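Local coordinates for protein 4-aminobutyrate transaminase (Acinetobacter baumannii, PDB 6WOP) that probably transfers the amino group of 4-aminobutyrate to 2-oxoglutarate, using pyridoxal 5'-phosphate as cofactor, as a class-III aminotransferase, at residues V333-D338 with D409-G414; V346-R351 with E360-E365. All blocks are in the same frame, centred on the assembly; numbering follows the deposited sequence.

Contact 1: V333-D338 with D409-G414; sequences VATLKD and DILKQG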
ATOM      1  N   VAL A 333      -7.954  43.335  10.876  1.00 27.10           N
ATOM      2  CA  VAL A 333      -7.169  43.571   9.664  1.00 28.47           C
ATOM      3  C   VAL A 333      -6.640  45.009   9.634  1.00 34.29           C
ATOM      4  O   VAL A 333      -5.468  45.249   9.315  1.00 32.94           O
ATOM      5  CB  VAL A 333      -7.988  43.210   8.405  1.00 29.67           C
ATOM      6  CG1 VAL A 333      -7.383  43.796   7.140  1.00 31.10           C
ATOM      7  CG2 VAL A 333      -8.011  41.696   8.193  1.00 29.50           C
ATOM      8  N   ALA A 334      -7.468  45.993  10.012  1.00 31.63           N
ATOM      9  CA  ALA A 334      -6.975  47.366  10.032  1.00 33.91           C
ATOM     10  C   ALA A 334      -5.805  47.517  10.996  1.00 33.81           C
ATOM     11  O   ALA A 334      -4.903  48.322  10.750  1.00 35.58           O
ATOM     12  CB  ALA A 334      -8.101  48.332  10.403  1.00 37.77           C
ATOM     13  N   THR A 335      -5.847  46.832  12.149  1.00 32.10           N
ATOM     14  CA  THR A 335      -4.715  46.848  13.075  1.00 32.19           C
ATOM     15  C   THR A 335      -3.460  46.234  12.439  1.00 32.07           C
ATOM     16  O   THR A 335      -2.355  46.758  12.597  1.00 37.72           O
ATOM     17  CB  THR A 335      -5.101  46.097  14.348  1.00 34.57           C
ATOM     18  OG1 THR A 335      -5.923  46.948  15.126  1.00 35.59           O
ATOM     19  CG2 THR A 335      -3.926  45.797  15.212  1.00 34.49           C
ATOM     20  N   LEU A 336      -3.609  45.104  11.737  1.00 31.67           N
ATOM     21  CA  LEU A 336      -2.459  44.490  11.079  1.00 33.08           C
ATOM     22  C   LEU A 336      -1.889  45.409  10.006  1.00 35.34           C
ATOM     23  O   LEU A 336      -0.665  45.444   9.781  1.00 39.97           O
ATOM     24  CB  LEU A 336      -2.876  43.158  10.476  1.00 29.31           C
ATOM     25  CG  LEU A 336      -3.307  42.185  11.588  1.00 27.27           C
ATOM     26  CD1 LEU A 336      -3.691  40.917  10.922  1.00 27.44           C
ATOM     27  CD2 LEU A 336      -2.145  41.905  12.461  1.00 30.61           C
ATOM     28  N   LYS A 337      -2.757  46.127   9.288  1.00 35.54           N
ATOM     29  CA  LYS A 337      -2.190  47.019   8.261  1.00 38.04           C
ATOM     30  C   LYS A 337      -1.461  48.197   8.892  1.00 39.06           C
ATOM     31  O   LYS A 337      -0.422  48.654   8.390  1.00 40.04           O
ATOM     32  CB  LYS A 337      -3.295  47.511   7.330  1.00 42.21           C
ATOM     33  CG  LYS A 337      -3.385  46.656   6.079  1.00 48.80           C
ATOM     34  CD  LYS A 337      -4.816  46.236   5.756  1.00 52.04           C
ATOM     35  CE  LYS A 337      -5.500  47.261   4.813  1.00 57.95           C
ATOM     36  NZ  LYS A 337      -6.735  46.660   4.161  1.00 57.75           N
ATOM     37  N   ASP A 338      -1.926  48.674  10.044  1.00 39.98           N
ATOM     38  CA  ASP A 338      -1.192  49.710  10.764  1.00 42.83           C
ATOM     39  C   ASP A 338       0.156  49.189  11.255  1.00 40.85           C
ATOM     40  O   ASP A 338       1.172  49.891  11.171  1.00 42.42           O
ATOM     41  CB  ASP A 338      -2.029  50.199  11.940  1.00 44.60           C
ATOM     42  CG  ASP A 338      -1.512  51.483  12.500  1.00 54.01           C
ATOM     43  OD1 ASP A 338      -1.133  52.349  11.695  1.00 58.71           O
ATOM     44  OD2 ASP A 338      -1.494  51.640  13.739  1.00 57.54           O
ATOM     45  N   ASP A 409      -4.186  45.880  21.224  1.00 31.14           N
ATOM     46  CA  ASP A 409      -3.159  46.773  21.747  1.00 33.02           C
ATOM     47  C   ASP A 409      -1.928  45.988  22.225  1.00 32.70           C
ATOM     48  O   ASP A 409      -0.793  46.427  22.027  1.00 33.10           O
ATOM     49  CB  ASP A 409      -3.738  47.632  22.871  1.00 36.49           C
ATOM     50  CG  ASP A 409      -4.793  48.654  22.374  1.00 45.34           C
ATOM     51  OD1 ASP A 409      -4.881  48.910  21.144  1.00 48.33           O
ATOM     52  OD2 ASP A 409      -5.535  49.208  23.246  1.00 48.98           O
ATOM     53  N   ILE A 410      -2.126  44.857  22.899  1.00 29.54           N
ATOM     54  CA  ILE A 410      -0.974  44.058  23.299  1.00 31.84           C
ATOM     55  C   ILE A 410      -0.232  43.547  22.062  1.00 29.65           C
ATOM     56  O   ILE A 410       1.008  43.535  22.027  1.00 30.56           O
ATOM     57  CB  ILE A 410      -1.426  42.892  24.203  1.00 32.22           C
ATOM     58  CG1 ILE A 410      -2.037  43.431  25.524  1.00 30.85           C
ATOM     59  CG2 ILE A 410      -0.269  41.948  24.494  1.00 35.60           C
ATOM     60  CD1 ILE A 410      -3.068  42.440  26.137  1.00 30.56           C
ATOM     61  N   LEU A 411      -0.986  43.091  21.052  1.00 28.05           N
ATOM     62  CA  LEU A 411      -0.380  42.618  19.805  1.00 27.92           C
ATOM     63  C   LEU A 411       0.508  43.696  19.213  1.00 32.61           C
ATOM     64  O   LEU A 411       1.670  43.444  18.851  1.00 31.74           O
ATOM     65  CB  LEU A 411      -1.486  42.224  18.811  1.00 28.38           C
ATOM     66  CG  LEU A 411      -1.073  41.782  17.387  1.00 29.68           C
ATOM     67  CD1 LEU A 411      -0.560  40.337  17.397  1.00 31.15           C
ATOM     68  CD2 LEU A 411      -2.245  41.853  16.456  1.00 25.84           C
ATOM     69  N   LYS A 412      -0.017  44.933  19.138  1.00 32.30           N
ATOM     70  CA  LYS A 412       0.783  46.027  18.589  1.00 36.98           C
ATOM     71  C   LYS A 412       2.037  46.289  19.420  1.00 37.65           C
ATOM     72  O   LYS A 412       3.109  46.589  18.871  1.00 37.12           O
ATOM     73  CB  LYS A 412      -0.066  47.299  18.497  1.00 40.84           C
ATOM     74  CG  LYS A 412      -1.333  47.135  17.703  1.00 43.00           C
ATOM     75  CD  LYS A 412      -1.594  48.338  16.775  1.00 48.21           C
ATOM     76  CE  LYS A 412      -1.936  49.576  17.521  1.00 53.39           C
ATOM     77  NZ  LYS A 412      -1.340  50.802  16.866  1.00 59.46           N
ATOM     78  N   GLN A 413       1.930  46.219  20.746  1.00 35.81           N
ATOM     79  CA  GLN A 413       3.117  46.422  21.567  1.00 39.60           C
ATOM     80  C   GLN A 413       4.134  45.324  21.301  1.00 38.14           C
ATOM     81  O   GLN A 413       5.345  45.583  21.245  1.00 37.27           O
ATOM     82  CB  GLN A 413       2.748  46.466  23.052  1.00 41.04           C
ATOM     83  CG  GLN A 413       1.924  47.676  23.447  1.00 47.88           C
ATOM     84  CD  GLN A 413       1.057  47.419  24.699  1.00 53.77           C
ATOM     85  OE1 GLN A 413       1.108  46.333  25.316  1.00 54.17           O
ATOM     86  NE2 GLN A 413       0.224  48.396  25.044  1.00 56.57           N
ATOM     87  N   GLY A 414       3.659  44.088  21.107  1.00 34.53           N
ATOM     88  CA  GLY A 414       4.585  43.008  20.821  1.00 34.36           C
ATOM     89  C   GLY A 414       5.363  43.241  19.546  1.00 36.19           C
ATOM     90  O   GLY A 414       6.582  43.066  19.512  1.00 36.65           O
TER

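Contact 2: V346-R351 with E360-E365; sequences VVTDIR and ELETAE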
ATOM      1  N   VAL A 346       9.087  43.336   8.549  1.00 41.50           N
ATOM      2  CA  VAL A 346       8.491  42.347   9.433  1.00 41.63           C
ATOM      3  C   VAL A 346       7.291  41.648   8.791  1.00 39.24           C
ATOM      4  O   VAL A 346       7.229  40.427   8.769  1.00 38.27           O
ATOM      5  CB  VAL A 346       8.125  42.972  10.791  1.00 45.08           C
ATOM      6  CG1 VAL A 346       9.376  43.488  11.443  1.00 43.40           C
ATOM      7  CG2 VAL A 346       7.152  44.012  10.642  1.00 49.63           C
ATOM      8  N   VAL A 347       6.319  42.435   8.328  1.00 39.64           N
ATOM      9  CA  VAL A 347       5.075  41.858   7.823  1.00 36.22           C
ATOM     10  C   VAL A 347       5.202  41.592   6.329  1.00 36.58           C
ATOM     11  O   VAL A 347       5.576  42.492   5.573  1.00 34.87           O
ATOM     12  CB  VAL A 347       3.882  42.776   8.122  1.00 37.16           C
ATOM     13  CG1 VAL A 347       2.644  42.262   7.413  1.00 36.01           C
ATOM     14  CG2 VAL A 347       3.593  42.798   9.638  1.00 36.15           C
ATOM     15  N   THR A 348       4.900  40.353   5.891  1.00 35.49           N
ATOM     16  CA  THR A 348       4.955  40.017   4.465  1.00 36.16           C
ATOM     17  C   THR A 348       3.594  39.769   3.833  1.00 37.75           C
ATOM     18  O   THR A 348       3.480  39.866   2.603  1.00 37.62           O
ATOM     19  CB  THR A 348       5.796  38.762   4.192  1.00 36.07           C
ATOM     20  OG1 THR A 348       5.226  37.634   4.884  1.00 35.36           O
ATOM     21  CG2 THR A 348       7.238  38.933   4.568  1.00 33.48           C
ATOM     22  N   ASP A 349       2.575  39.439   4.624  1.00 34.32           N
ATOM     23  CA  ASP A 349       1.256  39.151   4.079  1.00 32.13           C
ATOM     24  C   ASP A 349       0.256  39.316   5.203  1.00 31.24           C
ATOM     25  O   ASP A 349       0.579  39.094   6.370  1.00 30.97           O
ATOM     26  CB  ASP A 349       1.131  37.720   3.522  1.00 33.33           C
ATOM     27  CG  ASP A 349       0.018  37.586   2.437  1.00 38.05           C
ATOM     28  OD1 ASP A 349      -0.633  38.637   2.136  1.00 39.13           O
ATOM     29  OD2 ASP A 349      -0.168  36.448   1.863  1.00 34.03           O
ATOM     30  N   ILE A 350      -0.964  39.679   4.828  1.00 31.95           N
ATOM     31  CA  ILE A 350      -2.130  39.655   5.704  1.00 28.57           C
ATOM     32  C   ILE A 350      -3.206  38.885   4.953  1.00 29.41           C
ATOM     33  O   ILE A 350      -3.488  39.203   3.799  1.00 35.32           O
ATOM     34  CB  ILE A 350      -2.613  41.061   6.063  1.00 28.96           C
ATOM     35  CG1 ILE A 350      -1.515  41.816   6.870  1.00 29.36           C
ATOM     36  CG2 ILE A 350      -3.915  40.938   6.859  1.00 25.01           C
ATOM     37  CD1 ILE A 350      -1.686  43.349   7.062  1.00 28.26           C
ATOM     38  N   ARG A 351      -3.735  37.817   5.549  1.00 26.13           N
ATOM     39  CA  ARG A 351      -4.751  37.013   4.878  1.00 24.02           C
ATOM     40  C   ARG A 351      -6.005  36.996   5.727  1.00 26.03           C
ATOM     41  O   ARG A 351      -5.913  36.971   6.952  1.00 25.64           O
ATOM     42  CB  ARG A 351      -4.276  35.581   4.652  1.00 22.46           C
ATOM     43  CG  ARG A 351      -3.049  35.578   3.718  1.00 23.10           C
ATOM     44  CD  ARG A 351      -2.571  34.173   3.396  1.00 23.85           C
ATOM     45  NE  ARG A 351      -1.815  33.515   4.476  1.00 28.05           N
ATOM     46  CZ  ARG A 351      -0.502  33.631   4.689  1.00 29.59           C
ATOM     47  NH1 ARG A 351       0.259  34.428   3.920  1.00 28.51           N
ATOM     48  NH2 ARG A 351       0.049  32.951   5.692  1.00 28.83           N
ATOM     49  N   GLU A 360       1.521  37.050   8.322  1.00 30.91           N
ATOM     50  CA  GLU A 360       2.759  36.308   8.071  1.00 28.05           C
ATOM     51  C   GLU A 360       3.937  37.249   8.254  1.00 28.84           C
ATOM     52  O   GLU A 360       3.911  38.412   7.802  1.00 30.00           O
ATOM     53  CB  GLU A 360       2.826  35.696   6.667  1.00 27.21           C
ATOM     54  CG  GLU A 360       4.123  34.873   6.444  1.00 27.58           C
ATOM     55  CD  GLU A 360       3.975  33.911   5.292  1.00 29.74           C
ATOM     56  OE1 GLU A 360       4.985  33.423   4.728  1.00 32.42           O
ATOM     57  OE2 GLU A 360       2.819  33.691   4.923  1.00 30.16           O
ATOM     58  N   LEU A 361       4.962  36.758   8.926  1.00 28.16           N
ATOM     59  CA  LEU A 361       6.134  37.574   9.198  1.00 31.05           C
ATOM     60  C   LEU A 361       7.305  37.025   8.404  1.00 33.52           C
ATOM     61  O   LEU A 361       7.248  35.912   7.878  1.00 36.83           O
ATOM     62  CB  LEU A 361       6.434  37.614  10.710  1.00 32.09           C
ATOM     63  CG  LEU A 361       5.387  38.265  11.656  1.00 32.20           C
ATOM     64  CD1 LEU A 361       4.258  37.371  12.003  1.00 33.18           C
ATOM     65  CD2 LEU A 361       6.027  38.646  12.962  1.00 34.27           C
ATOM     66  N   GLU A 362       8.363  37.818   8.315  1.00 32.69           N
ATOM     67  CA  GLU A 362       9.513  37.350   7.542  1.00 37.29           C
ATOM     68  C   GLU A 362      10.075  36.050   8.099  1.00 38.68           C
ATOM     69  O   GLU A 362      10.423  35.136   7.346  1.00 39.01           O
ATOM     70  CB  GLU A 362      10.592  38.421   7.490  1.00 40.03           C
ATOM     71  CG  GLU A 362      10.655  38.986   6.124  1.00 51.38           C
ATOM     72  CD  GLU A 362      11.423  40.248   6.060  1.00 62.08           C
ATOM     73  OE1 GLU A 362      12.355  40.397   6.897  1.00 66.49           O
ATOM     74  OE2 GLU A 362      11.092  41.082   5.174  1.00 64.40           O
ATOM     75  N   THR A 363      10.022  35.869   9.401  1.00 37.40           N
ATOM     76  CA  THR A 363      10.818  34.893  10.109  1.00 39.13           C
ATOM     77  C   THR A 363      10.028  34.284  11.259  1.00 36.36           C
ATOM     78  O   THR A 363       9.225  34.976  11.892  1.00 35.52           O
ATOM     79  CB  THR A 363      12.040  35.650  10.596  1.00 45.07           C
ATOM     80  OG1 THR A 363      12.990  35.743   9.527  1.00 49.97           O
ATOM     81  CG2 THR A 363      12.597  35.084  11.785  1.00 47.27           C
ATOM     82  N   ALA A 364      10.260  32.996  11.548  1.00 33.72           N
ATOM     83  CA  ALA A 364       9.598  32.416  12.724  1.00 32.91           C
ATOM     84  C   ALA A 364      10.170  32.963  14.020  1.00 33.67           C
ATOM     85  O   ALA A 364       9.469  32.995  15.037  1.00 34.57           O
ATOM     86  CB  ALA A 364       9.726  30.901  12.737  1.00 36.06           C
ATOM     87  N   GLU A 365      11.447  33.350  14.031  1.00 34.84           N
ATOM     88  CA  GLU A 365      11.971  34.043  15.200  1.00 37.06           C
ATOM     89  C   GLU A 365      11.170  35.306  15.464  1.00 38.02           C
ATOM     90  O   GLU A 365      10.875  35.630  16.626  1.00 40.65           O
ATOM     91  CB  GLU A 365      13.450  34.369  15.012  1.00 45.19           C
ATOM     92  CG  GLU A 365      14.390  33.162  15.004  1.00 54.49           C
ATOM     93  CD  GLU A 365      14.203  32.188  13.814  1.00 60.14           C
ATOM     94  OE1 GLU A 365      13.791  32.589  12.690  1.00 60.26           O
ATOM     95  OE2 GLU A 365      14.487  30.983  14.014  1.00 63.59           O
TER
HETATM   96  O   HOH W   1       6.874  35.498   4.221  1.00 34.93           O

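Contact 1: V333-D338 with D409-G414
Thr335 turns CG2 away from its own backbone N, which sends the methyl across to helix segment 409-414, while OG1 turns back along its own helix and makes a weak hydrogen bond to the carbonyl of Glu331. The methyl lands on the methylenes of Lys412, CG2 lying 3.8 Å from CD of Lys412 and as close to its CG. Lys412 leaves its helix with CG anti to the carbonyl carbon and then bends at each later torsion (chi3 -69°), which folds the chain over that methyl and carries the amino group toward Asp338. Asp338 answers from the facing helix, and its OD2 meets NZ of Lys412 at 3.2 Å in a salt bridge whose hydrogen bond is weak.

The two helices run nearly parallel, their segment axes 10.6 Å apart at closest approach and inclined by 18°, and both belong to the C-terminal part of the aminotransferase chain, where helices pack on a mixed sheet. At such a spacing Thr335 suits its place: it is small enough to stand between the helices, and its two branches separate an apolar contact from a polar one. Toward the sheet the contact becomes wholly apolar. CD2 of Leu336 and CD2 of Leu411 approach to 4.0 Å, the two side chains crossing at about a right angle. Both leucines are buried, and each also reaches the strands: Leu336 touches Ile350, Val357 and Val359, and Leu411 touches Leu381. Lysine fits the outer side because its long aliphatic part can cover the threonine methyl while its charged end stays beside the carboxylate of Asp338, a partly exposed residue.

Contact 2: V346-R351 with E360-E365
An antiparallel beta hairpin, strand 347-353 paired with strand 356-361, holds this contact, and a classic bulge interrupts its pairing where Thr348 and Asp349 both face Glu360. The carbonyl O of Glu360 takes the N-H of Thr348 at 2.9 Å in an almost straight bond (173°), and the N-H of Glu360 goes to O of Asp349. Past the bulge Val347 and Leu361 form a non-hydrogen-bonded pair, and the N-H of Glu362 reaches O of Val346, which also receives a CA-H...O contact from Leu361.

The hairpin forms one end of the mixed sheet within this chain, and the face bearing Asp349 and Glu360 carries a salt-bridge network. The guanidinium of Arg351 presents its NH1 and NH2 end to a single oxygen: NH1 lies 2.8 Å and NH2 3.0 Å from OE2 of Glu360, approaching from opposite faces of a carboxylate turned 79° from the guanidinium plane. NH1 of Arg351 also binds OD2 of Asp349 at 2.9 Å, so this planar cation, with N-H groups on several sides, joins two acids whose like charges would otherwise probably repel. Lys177 adds a second positive partner to OE2 of Glu360, consistent with a carboxylate that stays ionised although buried. Trans at its first torsion (chi1 -178°) and extended beyond, the glutamate chain reaches these partners. A water links its OE1 to OG1 of Thr348, and the methyl CG2 of Thr348 rests 3.8 Å from CG of Glu362, a use of both branches that suits threonine to this exposed position on the outermost strand of the sheet within this chain.

In the fold
Followed from the N terminus, the chain reaches these contacts late, at helix 321-342, which supplies residues 333-338, and then turns into strand 347-353. Strand 356-361 folds straight back on it, so contact 2 closes a short loop of eight residues between its segments. Helix 364-376 and strands 379-384 and 390-393 follow before helix 401-416 returns beside the earlier helix, where contact 1 closes a loop of seventy residues with contact 2 nested inside. The centres of the two contacts are about 13 Å apart. They meet where CD1 of Ile350 packs against the backbone of Leu336 and Lys337, joining the helix pair to the hairpin at the sheet's end.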